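Local coordinates for protein OsmC family peroxiredoxin (Aquifex aeolicus, PDB 2E8E) that is of unproven function but probably reduces organic hydroperoxides using reactive thiols, at residues Phe67-Arg72 with Glu82-Tyr87; Val93-Leu98 with Ile124-Lys129. All coordinates share one frame; numbering follows the deposited sequence.

Contact 1: residues Phe67-Arg72 with Glu82-Tyr87; sequences FLKGKR and EIEIKY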
ATOM      1  N   PHE A  67      13.799   4.356   5.211  1.00 19.49           N
ATOM      2  CA  PHE A  67      13.084   4.362   6.472  1.00 21.04           C
ATOM      3  C   PHE A  67      11.856   5.245   6.370  1.00 19.77           C
ATOM      4  O   PHE A  67      11.958   6.426   6.054  1.00 20.34           O
ATOM      5  CB  PHE A  67      14.009   4.873   7.578  1.00 22.25           C
ATOM      6  CG  PHE A  67      15.278   4.081   7.703  1.00 24.18           C
ATOM      7  CD1 PHE A  67      15.314   2.914   8.459  1.00 26.92           C
ATOM      8  CD2 PHE A  67      16.422   4.469   7.015  1.00 25.68           C
ATOM      9  CE1 PHE A  67      16.476   2.141   8.526  1.00 25.85           C
ATOM     10  CE2 PHE A  67      17.585   3.705   7.074  1.00 23.62           C
ATOM     11  CZ  PHE A  67      17.611   2.539   7.829  1.00 26.26           C
ATOM     12  N   LEU A  68      10.689   4.669   6.628  1.00 19.41           N
ATOM     13  CA  LEU A  68       9.460   5.440   6.569  1.00 18.93           C
ATOM     14  C   LEU A  68       8.772   5.472   7.921  1.00 19.01           C
ATOM     15  O   LEU A  68       8.655   4.453   8.596  1.00 19.80           O
ATOM     16  CB  LEU A  68       8.504   4.863   5.524  1.00 19.56           C
ATOM     17  CG  LEU A  68       9.015   4.867   4.083  1.00 19.65           C
ATOM     18  CD1 LEU A  68       9.639   3.511   3.752  1.00 19.45           C
ATOM     19  CD2 LEU A  68       7.864   5.167   3.140  1.00 18.10           C
ATOM     20  N   LYS A  69       8.323   6.657   8.313  1.00 17.99           N
ATOM     21  CA  LYS A  69       7.628   6.826   9.576  1.00 19.57           C
ATOM     22  C   LYS A  69       6.369   7.632   9.320  1.00 19.48           C
ATOM     23  O   LYS A  69       6.428   8.741   8.784  1.00 20.75           O
ATOM     24  CB  LYS A  69       8.502   7.562  10.593  1.00 20.95           C
ATOM     25  CG  LYS A  69       7.775   7.878  11.892  1.00 24.94           C
ATOM     26  CD  LYS A  69       8.669   8.591  12.894  1.00 29.18           C
ATOM     27  CE  LYS A  69       9.874   7.745  13.262  1.00 32.30           C
ATOM     28  NZ  LYS A  69      10.703   8.381  14.329  1.00 36.21           N
ATOM     29  N   GLY A  70       5.226   7.075   9.702  1.00 18.87           N
ATOM     30  CA  GLY A  70       3.978   7.779   9.492  1.00 18.53           C
ATOM     31  C   GLY A  70       3.280   8.073  10.802  1.00 18.61           C
ATOM     32  O   GLY A  70       3.237   7.220  11.685  1.00 19.24           O
ATOM     33  N   LYS A  71       2.752   9.287  10.930  1.00 17.75           N
ATOM     34  CA  LYS A  71       2.030   9.702  12.133  1.00 19.72           C
ATOM     35  C   LYS A  71       0.563   9.862  11.752  1.00 18.56           C
ATOM     36  O   LYS A  71       0.226  10.647  10.862  1.00 18.93           O
ATOM     37  CB  LYS A  71       2.593  11.022  12.661  1.00 20.34           C
ATOM     38  CG  LYS A  71       4.013  10.909  13.180  1.00 25.27           C
ATOM     39  CD  LYS A  71       4.543  12.258  13.647  1.00 29.87           C
ATOM     40  CE  LYS A  71       5.932  12.128  14.256  1.00 33.20           C
ATOM     41  NZ  LYS A  71       6.915  11.548  13.298  1.00 37.84           N
ATOM     42  N   ARG A  72      -0.306   9.126  12.436  1.00 18.78           N
ATOM     43  CA  ARG A  72      -1.732   9.138  12.128  1.00 17.93           C
ATOM     44  C   ARG A  72      -2.600  10.094  12.930  1.00 20.07           C
ATOM     45  O   ARG A  72      -2.331  10.370  14.100  1.00 19.90           O
ATOM     46  CB  ARG A  72      -2.302   7.728  12.298  1.00 18.05           C
ATOM     47  CG  ARG A  72      -1.528   6.657  11.557  1.00 17.42           C
ATOM     48  CD  ARG A  72      -2.071   5.278  11.868  1.00 17.01           C
ATOM     49  NE  ARG A  72      -3.423   5.083  11.360  1.00 19.40           N
ATOM     50  CZ  ARG A  72      -4.078   3.930  11.431  1.00 20.87           C
ATOM     51  NH1 ARG A  72      -3.503   2.879  12.001  1.00 22.45           N
ATOM     52  NH2 ARG A  72      -5.285   3.816  10.901  1.00 19.72           N
ATOM     53  N   GLU A  82       1.312  12.920   8.526  1.00 19.67           N
ATOM     54  CA  GLU A  82       2.701  13.164   8.177  1.00 19.91           C
ATOM     55  C   GLU A  82       3.395  11.855   7.841  1.00 19.59           C
ATOM     56  O   GLU A  82       3.149  10.832   8.474  1.00 18.73           O
ATOM     57  CB  GLU A  82       3.417  13.843   9.351  1.00 22.76           C
ATOM     58  CG  GLU A  82       4.932  13.845   9.259  1.00 27.51           C
ATOM     59  CD  GLU A  82       5.595  14.408  10.506  1.00 30.19           C
ATOM     60  OE1 GLU A  82       6.637  13.860  10.918  1.00 31.50           O
ATOM     61  OE2 GLU A  82       5.081  15.399  11.070  1.00 30.87           O
ATOM     62  N   ILE A  83       4.244  11.889   6.821  1.00 18.77           N
ATOM     63  CA  ILE A  83       5.009  10.713   6.432  1.00 17.30           C
ATOM     64  C   ILE A  83       6.440  11.170   6.217  1.00 18.10           C
ATOM     65  O   ILE A  83       6.696  12.044   5.389  1.00 18.97           O
ATOM     66  CB  ILE A  83       4.512  10.080   5.113  1.00 17.45           C
ATOM     67  CG1 ILE A  83       3.063   9.610   5.263  1.00 17.28           C
ATOM     68  CG2 ILE A  83       5.417   8.896   4.744  1.00 18.95           C
ATOM     69  CD1 ILE A  83       2.509   8.934   4.028  1.00 19.80           C
ATOM     70  N   GLU A  84       7.362  10.595   6.980  1.00 19.04           N
ATOM     71  CA  GLU A  84       8.774  10.930   6.852  1.00 20.93           C
ATOM     72  C   GLU A  84       9.454   9.800   6.108  1.00 18.92           C
ATOM     73  O   GLU A  84       9.264   8.628   6.445  1.00 19.93           O
ATOM     74  CB  GLU A  84       9.432  11.071   8.223  1.00 23.57           C
ATOM     75  CG  GLU A  84       8.970  12.247   9.047  1.00 31.86           C
ATOM     76  CD  GLU A  84       9.759  12.369  10.336  1.00 36.46           C
ATOM     77  OE1 GLU A  84      10.997  12.529  10.259  1.00 39.44           O
ATOM     78  OE2 GLU A  84       9.149  12.298  11.424  1.00 40.03           O
ATOM     79  N   ILE A  85      10.243  10.144   5.097  1.00 17.74           N
ATOM     80  CA  ILE A  85      10.951   9.132   4.335  1.00 17.07           C
ATOM     81  C   ILE A  85      12.414   9.519   4.287  1.00 16.57           C
ATOM     82  O   ILE A  85      12.755  10.632   3.877  1.00 18.40           O
ATOM     83  CB  ILE A  85      10.438   9.025   2.883  1.00 17.91           C
ATOM     84  CG1 ILE A  85       8.920   8.819   2.865  1.00 18.96           C
ATOM     85  CG2 ILE A  85      11.131   7.863   2.184  1.00 19.49           C
ATOM     86  CD1 ILE A  85       8.323   8.745   1.473  1.00 22.07           C
ATOM     87  N   LYS A  86      13.274   8.602   4.715  1.00 17.33           N
ATOM     88  CA  LYS A  86      14.710   8.840   4.707  1.00 20.68           C
ATOM     89  C   LYS A  86      15.381   7.794   3.827  1.00 21.47           C
ATOM     90  O   LYS A  86      15.227   6.592   4.054  1.00 21.38           O
ATOM     91  CB  LYS A  86      15.272   8.755   6.128  1.00 23.56           C
ATOM     92  CG  LYS A  86      16.771   8.987   6.215  1.00 29.45           C
ATOM     93  CD  LYS A  86      17.259   8.863   7.651  1.00 32.47           C
ATOM     94  CE  LYS A  86      18.757   9.075   7.741  1.00 37.24           C
ATOM     95  NZ  LYS A  86      19.145  10.410   7.210  1.00 39.69           N
ATOM     96  N   TYR A  87      16.116   8.259   2.821  1.00 19.19           N
ATOM     97  CA  TYR A  87      16.821   7.373   1.903  1.00 20.67           C
ATOM     98  C   TYR A  87      18.303   7.360   2.260  1.00 21.57           C
ATOM     99  O   TYR A  87      18.919   8.417   2.395  1.00 22.75           O
ATOM    100  CB  TYR A  87      16.692   7.874   0.464  1.00 21.42           C
ATOM    101  CG  TYR A  87      15.280   7.983  -0.057  1.00 20.94           C
ATOM    102  CD1 TYR A  87      14.718   6.963  -0.825  1.00 20.27           C
ATOM    103  CD2 TYR A  87      14.512   9.118   0.193  1.00 20.63           C
ATOM    104  CE1 TYR A  87      13.426   7.075  -1.338  1.00 21.63           C
ATOM    105  CE2 TYR A  87      13.222   9.237  -0.311  1.00 19.46           C
ATOM    106  CZ  TYR A  87      12.686   8.216  -1.078  1.00 20.56           C
ATOM    107  OH  TYR A  87      11.418   8.347  -1.597  1.00 21.85           O
TER
HETATM  108  O   HOH W   1       6.763  10.943  10.730  1.00 38.65           O

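Contact 2: residues Val93-Leu98 with Ile124-Lys129; sequences VEEKAL and ISWEVK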
ATOM      1  N   VAL A  93      28.572   6.338  -3.844  1.00 27.21           N
ATOM      2  CA  VAL A  93      27.455   7.135  -4.332  1.00 27.70           C
ATOM      3  C   VAL A  93      27.633   8.597  -3.947  1.00 28.58           C
ATOM      4  O   VAL A  93      27.867   8.920  -2.786  1.00 30.17           O
ATOM      5  CB  VAL A  93      26.120   6.628  -3.730  1.00 27.06           C
ATOM      6  CG1 VAL A  93      24.947   7.360  -4.364  1.00 26.76           C
ATOM      7  CG2 VAL A  93      25.999   5.126  -3.932  1.00 27.37           C
ATOM      8  N   GLU A  94      27.523   9.479  -4.931  1.00 31.06           N
ATOM      9  CA  GLU A  94      27.664  10.906  -4.685  1.00 32.39           C
ATOM     10  C   GLU A  94      26.328  11.456  -4.204  1.00 32.58           C
ATOM     11  O   GLU A  94      25.274  11.115  -4.741  1.00 30.54           O
ATOM     12  CB  GLU A  94      28.103  11.609  -5.965  1.00 34.46           C
ATOM     13  CG  GLU A  94      29.418  11.071  -6.505  1.00 38.30           C
ATOM     14  CD  GLU A  94      29.711  11.549  -7.906  1.00 41.28           C
ATOM     15  OE1 GLU A  94      29.956  12.760  -8.087  1.00 43.90           O
ATOM     16  OE2 GLU A  94      29.692  10.708  -8.829  1.00 42.10           O
ATOM     17  N   GLU A  95      26.379  12.297  -3.179  1.00 33.11           N
ATOM     18  CA  GLU A  95      25.175  12.885  -2.613  1.00 34.14           C
ATOM     19  C   GLU A  95      24.319  13.552  -3.690  1.00 32.96           C
ATOM     20  O   GLU A  95      23.090  13.509  -3.625  1.00 31.32           O
ATOM     21  CB  GLU A  95      25.566  13.887  -1.521  1.00 35.81           C
ATOM     22  CG  GLU A  95      24.418  14.383  -0.650  1.00 40.44           C
ATOM     23  CD  GLU A  95      23.827  15.687  -1.146  1.00 43.21           C
ATOM     24  OE1 GLU A  95      24.610  16.627  -1.406  1.00 45.83           O
ATOM     25  OE2 GLU A  95      22.587  15.780  -1.265  1.00 44.89           O
ATOM     26  N   LYS A  96      24.966  14.149  -4.689  1.00 32.04           N
ATOM     27  CA  LYS A  96      24.249  14.817  -5.775  1.00 31.13           C
ATOM     28  C   LYS A  96      23.422  13.835  -6.602  1.00 30.06           C
ATOM     29  O   LYS A  96      22.322  14.162  -7.057  1.00 29.16           O
ATOM     30  CB  LYS A  96      25.228  15.540  -6.700  1.00 34.23           C
ATOM     31  CG  LYS A  96      26.169  14.608  -7.446  1.00 38.24           C
ATOM     32  CD  LYS A  96      26.980  15.351  -8.496  1.00 40.80           C
ATOM     33  CE  LYS A  96      27.936  14.409  -9.209  1.00 42.79           C
ATOM     34  NZ  LYS A  96      27.238  13.202  -9.745  1.00 44.22           N
ATOM     35  N   ALA A  97      23.963  12.637  -6.807  1.00 27.34           N
ATOM     36  CA  ALA A  97      23.269  11.615  -7.578  1.00 26.69           C
ATOM     37  C   ALA A  97      22.071  11.100  -6.788  1.00 24.91           C
ATOM     38  O   ALA A  97      20.993  10.898  -7.350  1.00 26.24           O
ATOM     39  CB  ALA A  97      24.217  10.462  -7.910  1.00 26.25           C
ATOM     40  N   LEU A  98      22.257  10.892  -5.487  1.00 23.73           N
ATOM     41  CA  LEU A  98      21.164  10.405  -4.649  1.00 23.67           C
ATOM     42  C   LEU A  98      20.063  11.456  -4.594  1.00 24.21           C
ATOM     43  O   LEU A  98      18.881  11.130  -4.686  1.00 23.29           O
ATOM     44  CB  LEU A  98      21.650  10.086  -3.232  1.00 22.84           C
ATOM     45  CG  LEU A  98      20.539   9.605  -2.285  1.00 23.30           C
ATOM     46  CD1 LEU A  98      19.886   8.347  -2.854  1.00 20.17           C
ATOM     47  CD2 LEU A  98      21.108   9.328  -0.902  1.00 22.15           C
ATOM     48  N   ILE A 124      10.912  14.566   3.306  1.00 22.76           N
ATOM     49  CA  ILE A 124      11.920  13.730   2.671  1.00 22.13           C
ATOM     50  C   ILE A 124      13.350  14.143   2.997  1.00 23.25           C
ATOM     51  O   ILE A 124      13.676  15.331   3.019  1.00 24.49           O
ATOM     52  CB  ILE A 124      11.729  13.757   1.145  1.00 23.37           C
ATOM     53  CG1 ILE A 124      10.319  13.267   0.801  1.00 25.80           C
ATOM     54  CG2 ILE A 124      12.781  12.900   0.462  1.00 23.19           C
ATOM     55  CD1 ILE A 124       9.949  13.439  -0.647  1.00 28.10           C
ATOM     56  N   SER A 125      14.197  13.151   3.249  1.00 21.82           N
ATOM     57  CA  SER A 125      15.602  13.394   3.552  1.00 23.40           C
ATOM     58  C   SER A 125      16.430  12.255   2.981  1.00 23.16           C
ATOM     59  O   SER A 125      15.905  11.186   2.676  1.00 21.73           O
ATOM     60  CB  SER A 125      15.828  13.483   5.060  1.00 25.30           C
ATOM     61  OG  SER A 125      15.534  12.253   5.695  1.00 26.62           O
ATOM     62  N   TRP A 126      17.728  12.476   2.836  1.00 23.61           N
ATOM     63  CA  TRP A 126      18.586  11.437   2.293  1.00 24.61           C
ATOM     64  C   TRP A 126      20.016  11.658   2.737  1.00 26.53           C
ATOM     65  O   TRP A 126      20.378  12.740   3.204  1.00 26.32           O
ATOM     66  CB  TRP A 126      18.507  11.438   0.766  1.00 24.65           C
ATOM     67  CG  TRP A 126      18.932  12.738   0.160  1.00 26.27           C
ATOM     68  CD1 TRP A 126      20.208  13.134  -0.131  1.00 27.72           C
ATOM     69  CD2 TRP A 126      18.083  13.841  -0.177  1.00 27.38           C
ATOM     70  NE1 TRP A 126      20.205  14.416  -0.626  1.00 27.04           N
ATOM     71  CE2 TRP A 126      18.914  14.875  -0.663  1.00 28.53           C
ATOM     72  CE3 TRP A 126      16.700  14.058  -0.110  1.00 29.00           C
ATOM     73  CZ2 TRP A 126      18.408  16.108  -1.083  1.00 28.29           C
ATOM     74  CZ3 TRP A 126      16.197  15.284  -0.529  1.00 29.82           C
ATOM     75  CH2 TRP A 126      17.052  16.296  -1.007  1.00 30.91           C
ATOM     76  N   GLU A 127      20.828  10.619   2.595  1.00 25.30           N
ATOM     77  CA  GLU A 127      22.224  10.708   2.973  1.00 28.35           C
ATOM     78  C   GLU A 127      22.991   9.565   2.342  1.00 27.56           C
ATOM     79  O   GLU A 127      22.431   8.506   2.045  1.00 24.63           O
ATOM     80  CB  GLU A 127      22.380  10.657   4.494  1.00 31.49           C
ATOM     81  CG  GLU A 127      22.054   9.316   5.122  1.00 36.94           C
ATOM     82  CD  GLU A 127      22.307   9.303   6.620  1.00 40.71           C
ATOM     83  OE1 GLU A 127      21.629  10.062   7.346  1.00 42.71           O
ATOM     84  OE2 GLU A 127      23.185   8.538   7.074  1.00 43.44           O
ATOM     85  N   VAL A 128      24.279   9.790   2.126  1.00 26.69           N
ATOM     86  CA  VAL A 128      25.120   8.768   1.543  1.00 26.31           C
ATOM     87  C   VAL A 128      26.147   8.300   2.553  1.00 26.53           C
ATOM     88  O   VAL A 128      26.633   9.076   3.377  1.00 25.49           O
ATOM     89  CB  VAL A 128      25.870   9.295   0.299  1.00 27.37           C
ATOM     90  CG1 VAL A 128      26.896   8.271  -0.160  1.00 30.63           C
ATOM     91  CG2 VAL A 128      24.885   9.594  -0.816  1.00 29.17           C
ATOM     92  N   LYS A 129      26.442   7.010   2.501  1.00 25.60           N
ATOM     93  CA  LYS A 129      27.446   6.411   3.354  1.00 26.72           C
ATOM     94  C   LYS A 129      28.440   5.872   2.346  1.00 26.54           C
ATOM     95  O   LYS A 129      28.193   4.858   1.693  1.00 25.20           O
ATOM     96  CB  LYS A 129      26.849   5.277   4.192  1.00 29.95           C
ATOM     97  CG  LYS A 129      26.247   5.738   5.509  1.00 35.21           C
ATOM     98  CD  LYS A 129      27.335   6.257   6.446  1.00 39.53           C
ATOM     99  CE  LYS A 129      26.764   6.705   7.779  1.00 41.57           C
ATOM    100  NZ  LYS A 129      27.834   7.174   8.708  1.00 44.23           N
TER

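Contact 1: residues Phe67-Arg72 with Glu82-Tyr87
Across the antiparallel beta hairpin of strands 60-72 and 80-90, Lys71 reaches over to two glutamates, Glu82 directly opposite it and Glu84 two residues further along the same strand. Its NZ lies 3.0 Å from Glu84 OE2, approached nearly along the C-O bond, and makes a weaker, longer salt bridge of 3.3 Å to Glu82 OE1. The lysine chain runs straight up beside Glu82 as far as CE, then bends at the last torsion (chi4 59°), which brings both carboxylates within range of NZ. A water takes a short 2.6 Å bond from Lys71 NZ and can give a proton to Glu84 OE2. Glu82 OE1 and Glu84 OE2, 3.0 Å apart, complete a triangle with NZ; they are acceptors with no hydrogen bond between them, their closeness probably offset in part by the ammonium. Lys123 adds long, weak ion pairs to both.

Beneath this network the hairpin supplies two of the three strands of the mixed sheet that packs on helix 34-56 in this OsmC-family protein. Phe67 with Lys86, Lys69 with Glu84 and Lys71 with Glu82 are hydrogen-bonded pairs, the bond from Glu84 N to Lys69 O being almost straight (174°). In the last pair Lys71 N to Glu82 O is sound, Glu82 N to Lys71 O weak. Leu68 with Ile85 and Gly70 with Ile83 are non-hydrogen-bonded pairs. Leu68 and Ile85 run alongside one another, CD2 of the leucine 3.8 Å from CG1 of the isoleucine, and both touch Ile42. Residues 67-71 also pair antiparallel with a strand of the second subunit.

Contact 2: residues Val93-Leu98 with Ile124-Lys129
The indole NE1 of Trp126 donates to Glu95 OE2 over 2.8 Å, tying the first turn of helix 95-109 to strand 121-130 within a beta-alpha-beta crossover that leads from strand 80-90 through the helices to its parallel neighbour 121-130. The bond is nearly straight (173°) and arrives at the anti lone pair of OE2. Carboxylate and indole planes are only 10° apart, and the acid meets the ring at its edge. Glu95 gets there by a bend at chi2 (-94°), which folds its carboxylate toward the tryptophan. With a phenylalanine in place of Trp126, Glu95 OE2 would probably lose this donor and the carboxylate would be freer to turn.

Leu98, one helical turn later, and Trp126 pass each other pointing opposite ways, CD2 of the leucine packing 3.7 Å from Trp126 CB. That same methyl also rests against Val128 CG2 and the backbone carbonyl of Glu127. Leu98 further touches Val50, and Val93 touches Leu54, so helix 34-56 closes the inner side of this apolar patch. Val128 faces the start of the helix, where Glu94 holds the N-cap position: its CG2 lies 3.8 Å from Glu95 CA, while its CG1 lies 4.0 Å from Val93 CB.

In the fold
Both contacts draw on one mixed sheet, in which strand 80-90 lies between strands 60-72 and 121-130. Contact 1 lies nearer the chain centre and joins strand to strand through backbone hydrogen bonds, with buried Leu68, Gly70, Ile83 and Ile85 on one face and partly exposed charged groups on the other; it borders the second subunit. Contact 2, farther out, joins helix to strand by side-chain packing and a single hydrogen bond, with Val93 and Leu98 buried but Glu95 exposed; no other chain of the assembly touches it. The centres of the two contacts are about 17 Å apart. They meet where Lys86 forms a salt bridge with Glu127 and Tyr87 packs against Trp126.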